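Local coordinates for valine-pyruvate aminotransferase (Salmonella typhimurium, PDB 3G7Q), which catalyses, with pyridoxal 5'-phosphate as cofactor, amino transfer from L-valine to pyruvate, yielding L-alanine and 3-methyl-2-oxobutanoate, at residues 48-53 with 296-301; 166-171 with 341-346; 190-195 with 371-376. All blocks are in the same frame, centred on the assembly; numbering follows the deposited sequence. Where two conformers were deposited one is given.

Contact 1: 48-53 with 296-301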
loop_
_atom_site.group_PDB
_atom_site.type_symbol
_atom_site.label_atom_id
_atom_site.label_comp_id
_atom_site.label_asym_id
_atom_site.label_seq_id
_atom_site.Cartn_x
_atom_site.Cartn_y
_atom_site.Cartn_z
ATOM N N GLN A 48 -24.779 4.496 1.283
ATOM C CA GLN A 48 -24.663 3.662 0.077
ATOM C C GLN A 48 -25.343 4.354 -1.097
ATOM O O GLN A 48 -24.805 4.381 -2.214
ATOM C CB GLN A 48 -25.244 2.284 0.327
ATOM C CG GLN A 48 -24.519 1.470 1.421
ATOM C CD GLN A 48 -23.078 1.069 1.091
ATOM O OE1 GLN A 48 -22.329 0.646 1.973
ATOM N NE2 GLN A 48 -22.697 1.170 -0.183
ATOM N N ASP A 49 -26.501 4.969 -0.845
ATOM C CA ASP A 49 -27.200 5.714 -1.889
ATOM C C ASP A 49 -26.357 6.904 -2.356
ATOM O O ASP A 49 -26.235 7.154 -3.557
ATOM C CB ASP A 49 -28.560 6.241 -1.381
ATOM C CG ASP A 49 -29.570 5.135 -1.105
ATOM O OD1 ASP A 49 -29.381 3.974 -1.544
ATOM O OD2 ASP A 49 -30.588 5.449 -0.443
ATOM N N TYR A 50 -25.784 7.635 -1.403
ATOM C CA TYR A 50 -24.921 8.763 -1.719
ATOM C C TYR A 50 -23.745 8.325 -2.592
ATOM O O TYR A 50 -23.494 8.920 -3.623
ATOM C CB TYR A 50 -24.370 9.423 -0.446
ATOM C CG TYR A 50 -23.433 10.545 -0.783
ATOM C CD1 TYR A 50 -23.913 11.834 -1.041
ATOM C CD2 TYR A 50 -22.059 10.318 -0.878
ATOM C CE1 TYR A 50 -23.047 12.859 -1.376
ATOM C CE2 TYR A 50 -21.199 11.327 -1.232
ATOM C CZ TYR A 50 -21.682 12.593 -1.469
ATOM O OH TYR A 50 -20.798 13.587 -1.808
ATOM N N PHE A 51 -23.022 7.287 -2.176
ATOM C CA PHE A 51 -21.872 6.820 -2.976
ATOM C C PHE A 51 -22.275 6.316 -4.356
ATOM O O PHE A 51 -21.536 6.517 -5.337
ATOM C CB PHE A 51 -21.087 5.745 -2.243
ATOM C CG PHE A 51 -20.413 6.228 -0.958
ATOM C CD1 PHE A 51 -19.628 7.376 -0.938
ATOM C CD2 PHE A 51 -20.483 5.477 0.192
ATOM C CE1 PHE A 51 -18.994 7.792 0.237
ATOM C CE2 PHE A 51 -19.855 5.912 1.380
ATOM C CZ PHE A 51 -19.123 7.076 1.389
ATOM N N GLN A 52 -23.420 5.644 -4.454
ATOM C CA GLN A 52 -23.886 5.171 -5.752
ATOM C C GLN A 52 -24.136 6.341 -6.704
ATOM O O GLN A 52 -23.758 6.298 -7.894
ATOM C CB GLN A 52 -25.132 4.296 -5.604
ATOM C CG GLN A 52 -25.719 3.817 -6.915
ATOM C CD GLN A 52 -24.761 2.954 -7.740
ATOM O OE1 GLN A 52 -23.957 2.197 -7.189
ATOM N NE2 GLN A 52 -24.905 3.012 -9.038
ATOM N N THR A 53 -24.754 7.402 -6.199
ATOM C CA THR A 53 -25.015 8.571 -7.024
ATOM C C THR A 53 -23.711 9.287 -7.377
ATOM O O THR A 53 -23.521 9.723 -8.501
ATOM C CB THR A 53 -25.983 9.542 -6.306
ATOM O OG1 THR A 53 -27.191 8.837 -6.020
ATOM C CG2 THR A 53 -26.288 10.773 -7.169
ATOM N N ARG A 296 -18.130 19.465 -3.246
ATOM C CA ARG A 296 -19.573 19.541 -3.099
ATOM C C ARG A 296 -20.026 19.915 -1.683
ATOM O O ARG A 296 -21.229 20.001 -1.435
ATOM C CB ARG A 296 -20.200 18.208 -3.481
ATOM C CG ARG A 296 -19.945 17.794 -4.910
ATOM C CD ARG A 296 -20.545 16.453 -5.194
ATOM N NE ARG A 296 -20.271 16.090 -6.587
ATOM C CZ ARG A 296 -20.995 15.235 -7.307
ATOM N NH1 ARG A 296 -22.092 14.658 -6.813
ATOM N NH2 ARG A 296 -20.639 14.985 -8.557
ATOM N N ASN A 297 -19.074 20.141 -0.782
ATOM C CA ASN A 297 -19.350 20.488 0.611
ATOM C C ASN A 297 -20.209 19.407 1.281
ATOM O O ASN A 297 -21.129 19.712 2.039
ATOM C CB ASN A 297 -20.003 21.875 0.717
ATOM C CG ASN A 297 -19.918 22.461 2.116
ATOM O OD1 ASN A 297 -18.866 22.418 2.763
ATOM N ND2 ASN A 297 -21.023 23.024 2.587
ATOM N N ASP A 298 -19.896 18.145 0.986
ATOM C CA ASP A 298 -20.616 17.005 1.540
ATOM C C ASP A 298 -19.848 16.254 2.620
ATOM O O ASP A 298 -20.463 15.528 3.398
ATOM C CB ASP A 298 -20.919 15.992 0.439
ATOM C CG ASP A 298 -21.947 16.484 -0.545
ATOM O OD1 ASP A 298 -22.785 17.319 -0.158
ATOM O OD2 ASP A 298 -21.917 15.991 -1.697
ATOM N N LEU A 299 -18.530 16.400 2.678
ATOM C CA LEU A 299 -17.741 15.535 3.570
ATOM C C LEU A 299 -18.072 15.757 5.054
ATOM O O LEU A 299 -18.399 14.813 5.783
ATOM C CB LEU A 299 -16.248 15.706 3.263
ATOM C CG LEU A 299 -15.255 14.844 4.041
ATOM C CD1 LEU A 299 -15.568 13.360 3.848
ATOM C CD2 LEU A 299 -13.804 15.217 3.625
ATOM N N LEU A 300 -18.015 17.006 5.499
ATOM C CA LEU A 300 -18.365 17.310 6.876
ATOM C C LEU A 300 -19.855 17.099 7.152
ATOM O O LEU A 300 -20.232 16.565 8.202
ATOM C CB LEU A 300 -17.931 18.758 7.234
ATOM C CG LEU A 300 -16.450 18.944 7.630
ATOM C CD1 LEU A 300 -15.503 18.255 6.681
ATOM C CD2 LEU A 300 -16.065 20.431 7.787
ATOM N N ARG A 301 -20.720 17.508 6.214
ATOM C CA ARG A 301 -22.166 17.364 6.392
ATOM C C ARG A 301 -22.584 15.909 6.632
ATOM O O ARG A 301 -23.414 15.592 7.511
ATOM C CB ARG A 301 -22.894 17.881 5.134
ATOM C CG ARG A 301 -24.418 17.733 5.163
ATOM C CD ARG A 301 -25.092 18.311 3.904
ATOM N NE ARG A 301 -24.785 17.558 2.690
ATOM C CZ ARG A 301 -25.402 16.430 2.330
ATOM N NH1 ARG A 301 -26.353 15.897 3.082
ATOM N NH2 ARG A 301 -25.069 15.817 1.206
#

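Contact 2: 166-171 with 341-346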
loop_
_atom_site.group_PDB
_atom_site.type_symbol
_atom_site.label_atom_id
_atom_site.label_comp_id
_atom_site.label_asym_id
_atom_site.label_seq_id
_atom_site.Cartn_x
_atom_site.Cartn_y
_atom_site.Cartn_z
ATOM N N PHE A 166 -17.221 2.422 32.520
ATOM C CA PHE A 166 -15.939 2.843 33.074
ATOM C C PHE A 166 -15.163 3.581 32.012
ATOM O O PHE A 166 -15.514 3.529 30.824
ATOM C CB PHE A 166 -15.140 1.670 33.645
ATOM C CG PHE A 166 -14.638 0.686 32.626
ATOM C CD1 PHE A 166 -15.487 -0.251 32.074
ATOM C CD2 PHE A 166 -13.302 0.663 32.257
ATOM C CE1 PHE A 166 -15.032 -1.182 31.189
ATOM C CE2 PHE A 166 -12.845 -0.290 31.335
ATOM C CZ PHE A 166 -13.711 -1.188 30.802
ATOM N N LYS A 167 -14.090 4.246 32.439
ATOM C CA LYS A 167 -13.267 5.011 31.525
ATOM C C LYS A 167 -11.791 4.924 31.952
ATOM O O LYS A 167 -11.464 5.083 33.131
ATOM C CB LYS A 167 -13.707 6.479 31.531
ATOM C CG LYS A 167 -12.903 7.375 30.612
ATOM C CD LYS A 167 -13.486 8.784 30.491
ATOM C CE LYS A 167 -12.526 9.752 29.764
ATOM N NZ LYS A 167 -12.300 9.437 28.312
ATOM N N TYR A 168 -10.934 4.632 30.995
ATOM C CA TYR A 168 -9.505 4.603 31.240
ATOM C C TYR A 168 -8.973 6.023 31.224
ATOM O O TYR A 168 -9.440 6.872 30.448
ATOM C CB TYR A 168 -8.781 3.809 30.184
ATOM C CG TYR A 168 -9.057 2.313 30.171
ATOM C CD1 TYR A 168 -8.795 1.525 31.285
ATOM C CD2 TYR A 168 -9.493 1.698 29.034
ATOM C CE1 TYR A 168 -9.010 0.132 31.270
ATOM C CE2 TYR A 168 -9.708 0.328 28.986
ATOM C CZ TYR A 168 -9.467 -0.453 30.120
ATOM O OH TYR A 168 -9.696 -1.803 30.084
ATOM N N HIS A 169 -7.975 6.258 32.063
ATOM C CA HIS A 169 -7.274 7.546 32.164
ATOM C C HIS A 169 -5.764 7.362 32.164
ATOM O O HIS A 169 -5.262 6.362 32.659
ATOM C CB HIS A 169 -7.671 8.263 33.444
ATOM C CG HIS A 169 -9.069 8.790 33.413
ATOM N ND1 HIS A 169 -9.402 9.960 32.759
ATOM C CD2 HIS A 169 -10.221 8.300 33.924
ATOM C CE1 HIS A 169 -10.699 10.176 32.897
ATOM N NE2 HIS A 169 -11.221 9.186 33.599
ATOM N N VAL A 170 -5.058 8.366 31.666
ATOM C CA VAL A 170 -3.593 8.381 31.702
ATOM C C VAL A 170 -3.150 8.498 33.149
ATOM O O VAL A 170 -3.607 9.385 33.879
ATOM C CB VAL A 170 -3.001 9.564 30.913
ATOM C CG1 VAL A 170 -1.453 9.580 31.034
ATOM C CG2 VAL A 170 -3.441 9.571 29.427
ATOM N N ASP A 171 -2.262 7.612 33.591
ATOM C CA ASP A 171 -1.685 7.682 34.940
ATOM C C ASP A 171 -0.391 8.492 34.846
ATOM O O ASP A 171 0.694 7.941 34.638
ATOM C CB ASP A 171 -1.450 6.269 35.474
ATOM C CG ASP A 171 -0.764 6.244 36.811
ATOM O OD1 ASP A 171 -0.541 7.316 37.410
ATOM O OD2 ASP A 171 -0.426 5.118 37.262
ATOM N N PHE A 341 -16.808 0.180 18.302
ATOM C CA PHE A 341 -16.628 -0.964 19.178
ATOM C C PHE A 341 -17.216 -0.765 20.567
ATOM O O PHE A 341 -17.399 0.348 21.016
ATOM C CB PHE A 341 -15.131 -1.221 19.395
ATOM C CG PHE A 341 -14.347 -1.318 18.115
ATOM C CD1 PHE A 341 -14.374 -2.478 17.350
ATOM C CD2 PHE A 341 -13.643 -0.230 17.648
ATOM C CE1 PHE A 341 -13.682 -2.547 16.143
ATOM C CE2 PHE A 341 -12.942 -0.301 16.418
ATOM C CZ PHE A 341 -12.965 -1.434 15.685
ATOM N N LEU A 342 -17.487 -1.886 21.219
ATOM C CA LEU A 342 -17.742 -1.903 22.638
ATOM C C LEU A 342 -16.635 -2.767 23.272
ATOM O O LEU A 342 -16.269 -3.849 22.773
ATOM C CB LEU A 342 -19.130 -2.415 22.996
ATOM C CG LEU A 342 -20.288 -1.495 22.633
ATOM C CD1 LEU A 342 -21.638 -2.222 22.904
ATOM C CD2 LEU A 342 -20.214 -0.164 23.395
ATOM N N TRP A 343 -16.092 -2.247 24.353
ATOM C CA TRP A 343 -15.045 -2.925 25.128
ATOM C C TRP A 343 -15.698 -3.392 26.407
ATOM O O TRP A 343 -16.156 -2.568 27.248
ATOM C CB TRP A 343 -13.914 -1.960 25.385
ATOM C CG TRP A 343 -12.743 -2.430 26.188
ATOM C CD1 TRP A 343 -12.438 -2.102 27.463
ATOM C CD2 TRP A 343 -11.647 -3.227 25.706
ATOM N NE1 TRP A 343 -11.252 -2.662 27.820
ATOM C CE2 TRP A 343 -10.739 -3.355 26.763
ATOM C CE3 TRP A 343 -11.368 -3.861 24.491
ATOM C CZ2 TRP A 343 -9.549 -4.082 26.652
ATOM C CZ3 TRP A 343 -10.178 -4.570 24.366
ATOM C CH2 TRP A 343 -9.289 -4.674 25.445
ATOM N N LEU A 344 -15.717 -4.718 26.554
ATOM C CA LEU A 344 -16.394 -5.378 27.659
ATOM C C LEU A 344 -15.391 -5.879 28.676
ATOM O O LEU A 344 -14.472 -6.618 28.319
ATOM C CB LEU A 344 -17.212 -6.557 27.145
ATOM C CG LEU A 344 -18.145 -6.248 25.944
ATOM C CD1 LEU A 344 -18.905 -7.515 25.493
ATOM C CD2 LEU A 344 -19.076 -5.066 26.230
ATOM N N TRP A 345 -15.585 -5.479 29.931
ATOM C CA TRP A 345 -14.766 -5.904 31.052
ATOM C C TRP A 345 -15.623 -6.780 31.969
ATOM O O TRP A 345 -16.505 -6.273 32.646
ATOM C CB TRP A 345 -14.195 -4.701 31.788
ATOM C CG TRP A 345 -13.458 -5.002 33.058
ATOM C CD1 TRP A 345 -12.805 -6.165 33.394
ATOM C CD2 TRP A 345 -13.206 -4.078 34.131
ATOM N NE1 TRP A 345 -12.232 -6.037 34.645
ATOM C CE2 TRP A 345 -12.460 -4.767 35.113
ATOM C CE3 TRP A 345 -13.552 -2.746 34.361
ATOM C CZ2 TRP A 345 -12.060 -4.165 36.307
ATOM C CZ3 TRP A 345 -13.163 -2.152 35.579
ATOM C CH2 TRP A 345 -12.441 -2.878 36.531
ATOM N N PHE A 346 -15.347 -8.082 31.959
ATOM C CA PHE A 346 -16.066 -9.076 32.753
ATOM C C PHE A 346 -15.360 -9.074 34.084
ATOM O O PHE A 346 -14.483 -9.891 34.368
ATOM C CB PHE A 346 -16.058 -10.430 32.038
ATOM C CG PHE A 346 -16.576 -10.350 30.623
ATOM C CD1 PHE A 346 -17.885 -9.954 30.368
ATOM C CD2 PHE A 346 -15.750 -10.633 29.537
ATOM C CE1 PHE A 346 -18.355 -9.878 29.080
ATOM C CE2 PHE A 346 -16.231 -10.557 28.246
ATOM C CZ PHE A 346 -17.522 -10.173 28.011
#

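Contact 3: 190-195 with 371-376. With EDO (1,2-ethanediol), chain F.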
loop_
_atom_site.group_PDB
_atom_site.type_symbol
_atom_site.label_atom_id
_atom_site.label_comp_id
_atom_site.label_asym_id
_atom_site.label_seq_id
_atom_site.Cartn_x
_atom_site.Cartn_y
_atom_site.Cartn_z
ATOM N N THR A 190 -10.724 5.972 20.361
ATOM C CA THR A 190 -9.848 4.810 20.337
ATOM C C THR A 190 -10.495 3.478 19.971
ATOM O O THR A 190 -11.602 3.176 20.404
ATOM C CB THR A 190 -9.233 4.645 21.748
ATOM O OG1 THR A 190 -8.499 5.825 22.090
ATOM C CG2 THR A 190 -8.312 3.402 21.845
ATOM N N ASN A 191 -9.793 2.739 19.115
ATOM C CA ASN A 191 -10.038 1.315 18.898
ATOM C C ASN A 191 -9.017 0.716 19.904
ATOM O O ASN A 191 -7.810 0.903 19.746
ATOM C CB ASN A 191 -9.738 0.951 17.448
ATOM C CG ASN A 191 -9.732 -0.552 17.175
ATOM O OD1 ASN A 191 -9.844 -1.399 18.094
ATOM N ND2 ASN A 191 -9.538 -0.912 15.881
ATOM N N PRO A 192 -9.447 -0.162 20.835
ATOM C CA PRO A 192 -10.704 -0.912 20.976
ATOM C C PRO A 192 -11.762 -0.491 21.978
ATOM O O PRO A 192 -12.796 -1.145 22.056
ATOM C CB PRO A 192 -10.156 -2.273 21.452
ATOM C CG PRO A 192 -9.106 -1.867 22.451
ATOM C CD PRO A 192 -8.452 -0.628 21.829
ATOM N N THR A 193 -11.531 0.585 22.697
ATOM C CA THR A 193 -12.395 0.979 23.823
ATOM C C THR A 193 -13.504 1.951 23.561
ATOM O O THR A 193 -14.461 2.037 24.330
ATOM C CB THR A 193 -11.501 1.635 24.890
ATOM O OG1 THR A 193 -10.763 2.707 24.292
ATOM C CG2 THR A 193 -10.493 0.622 25.473
ATOM N N GLY A 194 -13.369 2.719 22.488
ATOM C CA GLY A 194 -14.244 3.839 22.236
ATOM C C GLY A 194 -13.870 5.023 23.141
ATOM O O GLY A 194 -14.630 6.013 23.235
ATOM N N ASN A 195 -12.736 4.947 23.833
ATOM C CA ASN A 195 -12.341 6.030 24.704
ATOM C C ASN A 195 -11.990 7.301 23.938
ATOM O O ASN A 195 -11.418 7.235 22.851
ATOM C CB ASN A 195 -11.116 5.647 25.509
ATOM C CG ASN A 195 -10.798 6.663 26.603
ATOM O OD1 ASN A 195 -11.693 7.077 27.355
ATOM N ND2 ASN A 195 -9.524 7.082 26.682
ATOM N N HIS A 371 -6.419 -9.140 25.792
ATOM C CA HIS A 371 -4.998 -9.117 26.126
ATOM C C HIS A 371 -4.126 -8.668 24.988
ATOM O O HIS A 371 -3.071 -8.085 25.211
ATOM C CB HIS A 371 -4.550 -10.497 26.605
ATOM C CG HIS A 371 -3.101 -10.573 26.971
ATOM N ND1 HIS A 371 -2.553 -9.862 28.023
ATOM C CD2 HIS A 371 -2.097 -11.320 26.455
ATOM C CE1 HIS A 371 -1.265 -10.143 28.109
ATOM N NE2 HIS A 371 -0.966 -11.038 27.183
ATOM N N TYR A 372 -4.597 -8.886 23.775
ATOM C CA TYR A 372 -3.837 -8.560 22.610
ATOM C C TYR A 372 -3.667 -7.062 22.352
ATOM O O TYR A 372 -2.799 -6.684 21.570
ATOM C CB TYR A 372 -4.432 -9.300 21.403
ATOM C CG TYR A 372 -4.482 -10.815 21.617
ATOM C CD1 TYR A 372 -3.338 -11.528 22.003
ATOM C CD2 TYR A 372 -5.650 -11.532 21.414
ATOM C CE1 TYR A 372 -3.376 -12.908 22.213
ATOM C CE2 TYR A 372 -5.693 -12.914 21.609
ATOM C CZ TYR A 372 -4.562 -13.599 22.012
ATOM O OH TYR A 372 -4.606 -14.982 22.195
ATOM N N PHE A 373 -4.436 -6.207 23.044
ATOM C CA PHE A 373 -4.337 -4.760 22.884
ATOM C C PHE A 373 -3.431 -4.049 23.901
ATOM O O PHE A 373 -3.498 -2.823 24.021
ATOM C CB PHE A 373 -5.744 -4.145 22.943
ATOM C CG PHE A 373 -6.676 -4.665 21.890
ATOM C CD1 PHE A 373 -7.459 -5.785 22.116
ATOM C CD2 PHE A 373 -6.771 -4.035 20.653
ATOM C CE1 PHE A 373 -8.337 -6.268 21.132
ATOM C CE2 PHE A 373 -7.633 -4.519 19.675
ATOM C CZ PHE A 373 -8.416 -5.642 19.923
ATOM N N PHE A 374 -2.643 -4.806 24.656
ATOM C CA PHE A 374 -1.766 -4.254 25.684
ATOM C C PHE A 374 -0.311 -4.688 25.539
ATOM O O PHE A 374 0.318 -5.054 26.516
ATOM C CB PHE A 374 -2.202 -4.729 27.061
ATOM C CG PHE A 374 -3.543 -4.255 27.494
ATOM C CD1 PHE A 374 -4.668 -5.022 27.260
ATOM C CD2 PHE A 374 -3.669 -3.101 28.239
ATOM C CE1 PHE A 374 -5.891 -4.607 27.692
ATOM C CE2 PHE A 374 -4.904 -2.685 28.678
ATOM C CZ PHE A 374 -6.020 -3.447 28.411
ATOM N N PRO A 375 0.248 -4.630 24.345
ATOM C CA PRO A 375 1.645 -5.084 24.309
ATOM C C PRO A 375 2.602 -4.107 24.987
ATOM O O PRO A 375 2.395 -2.898 24.961
ATOM C CB PRO A 375 1.952 -5.131 22.814
ATOM C CG PRO A 375 1.090 -4.040 22.249
ATOM C CD PRO A 375 -0.210 -4.152 23.031
ATOM N N GLY A 376 3.641 -4.647 25.600
ATOM C CA GLY A 376 4.676 -3.828 26.194
ATOM C C GLY A 376 4.398 -3.201 27.546
ATOM O O GLY A 376 5.008 -2.187 27.861
HETATM C C1 EDO F . -7.269 -15.982 20.489
HETATM O O1 EDO F . -6.901 -16.347 21.830
HETATM C C2 EDO F . -7.210 -17.201 19.565
HETATM O O2 EDO F . -5.871 -17.709 19.454
#

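Contact 1: 48-53 with 296-301
Tyr50 OH donates a hydrogen bond of 2.7 Å to Asp298 OD2. This is the one hydrogen bond between the two segments, and Tyr50 with Asp298 supplies most of the buried surface. The oxygen lies at the edge of the Tyr50 ring, near its plane, and also comes within 3.3 Å of Tyr50 CE1. The hydroxyl meets OD2 on the anti side, somewhat out of the carboxylate plane. Ring and carboxylate stand almost perpendicular, 88° apart. Tyr50 reaches across because its CG is anti to the backbone N (chi1 177°), which extends the ring across to the start of helix 299-325.

The other oxygen of Asp298 is taken by Arg301, three residues further on. Arg301 NH2 forms a salt bridge of 3.1 Å with Asp298 OD1, and NE adds a weak bond to the same atom. OD1 lies in the guanidinium plane, yet the arginine approaches it from above the carboxylate plane. The buried carboxylate is thus held through both oxygens, and Arg301 probably helps to keep it ionised.

The fold is that of the class I aminotransferases, in which a long helix, here probably 299-325, runs from the large domain to the small one. Asn297 ends the preceding helix 285-295 with positive phi in a Schellman motif, and Asp298 follows directly. Met293 of that preceding helix packs on Tyr50. On the other face of helix 45-61, Gln52 NE2 bonds to Val59 O of the second subunit. Arg296 is more peripheral: its CD lies 4.4 Å from Tyr50 OH. Arg296 NE forms a salt bridge with Glu292, and NH1 forms one with Asp57 on helix 45-61.

Contact 2: 166-171 with 341-346
Phe166, Trp343 and Trp345 bury the most surface in this contact between two strands of one mixed, strongly twisted sheet of the aminotransferase fold. Strand 332-334 lies between strands 165-169 and 341-345. They are therefore not paired, and they run nearly at right angles. All four touching side chains are aromatic and buried.

Phe166 and Trp345 form a T-shaped pair. The benzo edge of Trp345 points at the face of Phe166, with centroids 5.0 Å apart and planes at 70°. Trp345 CE3 sits over the centre of the phenyl ring, 3.7 Å above its plane. Phe166 takes the crowded position, with CG between the backbone N and the carbonyl carbon (chi1 68°), and this brings its ring against both tryptophans. Its CZ touches Trp343 CD1 at 3.7 Å, at the edge of that indole. Trp345 NE1 is held by Gln386 OE1.

Tyr168 joins from the same strand as Phe166. Phe166 CE2 lies over one face of the tyrosine ring, toward its rim. The hydroxyl of Tyr168 bonds to both Trp343 and His383 NE2, so two groups hold it, one on strand 341-345 and one in the loop before strand 387-391. Trp343 NE1 donates to Tyr168 OH over 2.9 Å, with an N-H...O angle of 157° and the oxygen near the indole plane.

Contact 3: 190-195 with 371-376
The peptide bond between Asn191 and Pro192 is cis, and the CA atoms of Pro192 and Phe373 lie 7.7 Å apart, the nearest CA pair of the two segments. The chain turns tightly through 190-195. Gly194 N bonds to Thr190 O, and Thr190 N bonds to Asn195 O. Thr193 OG1 accepts from Asn195 N at 3.0 Å, an ST turn that braces the same bend.

The side-chain contact is mainly Pro192 on Phe373. The pyrrolidine lies over one face of the phenyl ring. Pro192 CB is 3.9 Å from the ring centroid and 15° off the normal, a CH-pi contact. Pro192 CG lies over the CG-CD2 side of the ring, 3.7 Å from Phe373 CD2. The CG of Phe373 is anti to its carbonyl carbon (chi1 -59°), which turns the ring toward the proline. Tyr141 also stacks with Phe373. Asn191 makes a looser contact, its OD1 lying 4.1 Å from Phe373 CE2. Asn191 OD1 accepts a hydrogen bond from Arg389 NH1.

Tyr372 does not touch 190-195. Its OH shares a 2.7 Å hydrogen bond with O1 of a 1,2-ethanediol, probably from the crystallisation liquor, which also bonds to Gly16 O.

Residues 191-194 spell the Asn-Pro-Thr-Gly motif of class I aminotransferases. In relatives its asparagine hydrogen-bonds the phenolic oxygen of the cofactor and contacts an arginine that binds the substrate carboxylate; the Asn191-Arg389 bond is consistent with such a site here.

How the contacts relate
Contacts 2 and 3 adjoin, with centres 9 Å apart. Strand 341-345 passes beside the loop 190-195: Trp343 CZ3 lies 3.5 Å from Pro192 CG, and Phe341 CE2 lies 3.3 Å from Asn191 CG. Lys167 NZ, from the other strand of contact 2, makes a probable hydrogen bond of 2.6 Å to Asn195 OD1. Trp343 and Phe341 of strand 341-345 thus flank the Asn-Pro-Thr-Gly loop of contact 3, which probably borders the cofactor site. Contact 1 is remote, about 17 Å from contact 2 and about 19 Å from contact 3 between nearest atoms. It lies across the chain's centre from contact 2, and is the one of the three whose segments touch the second subunit.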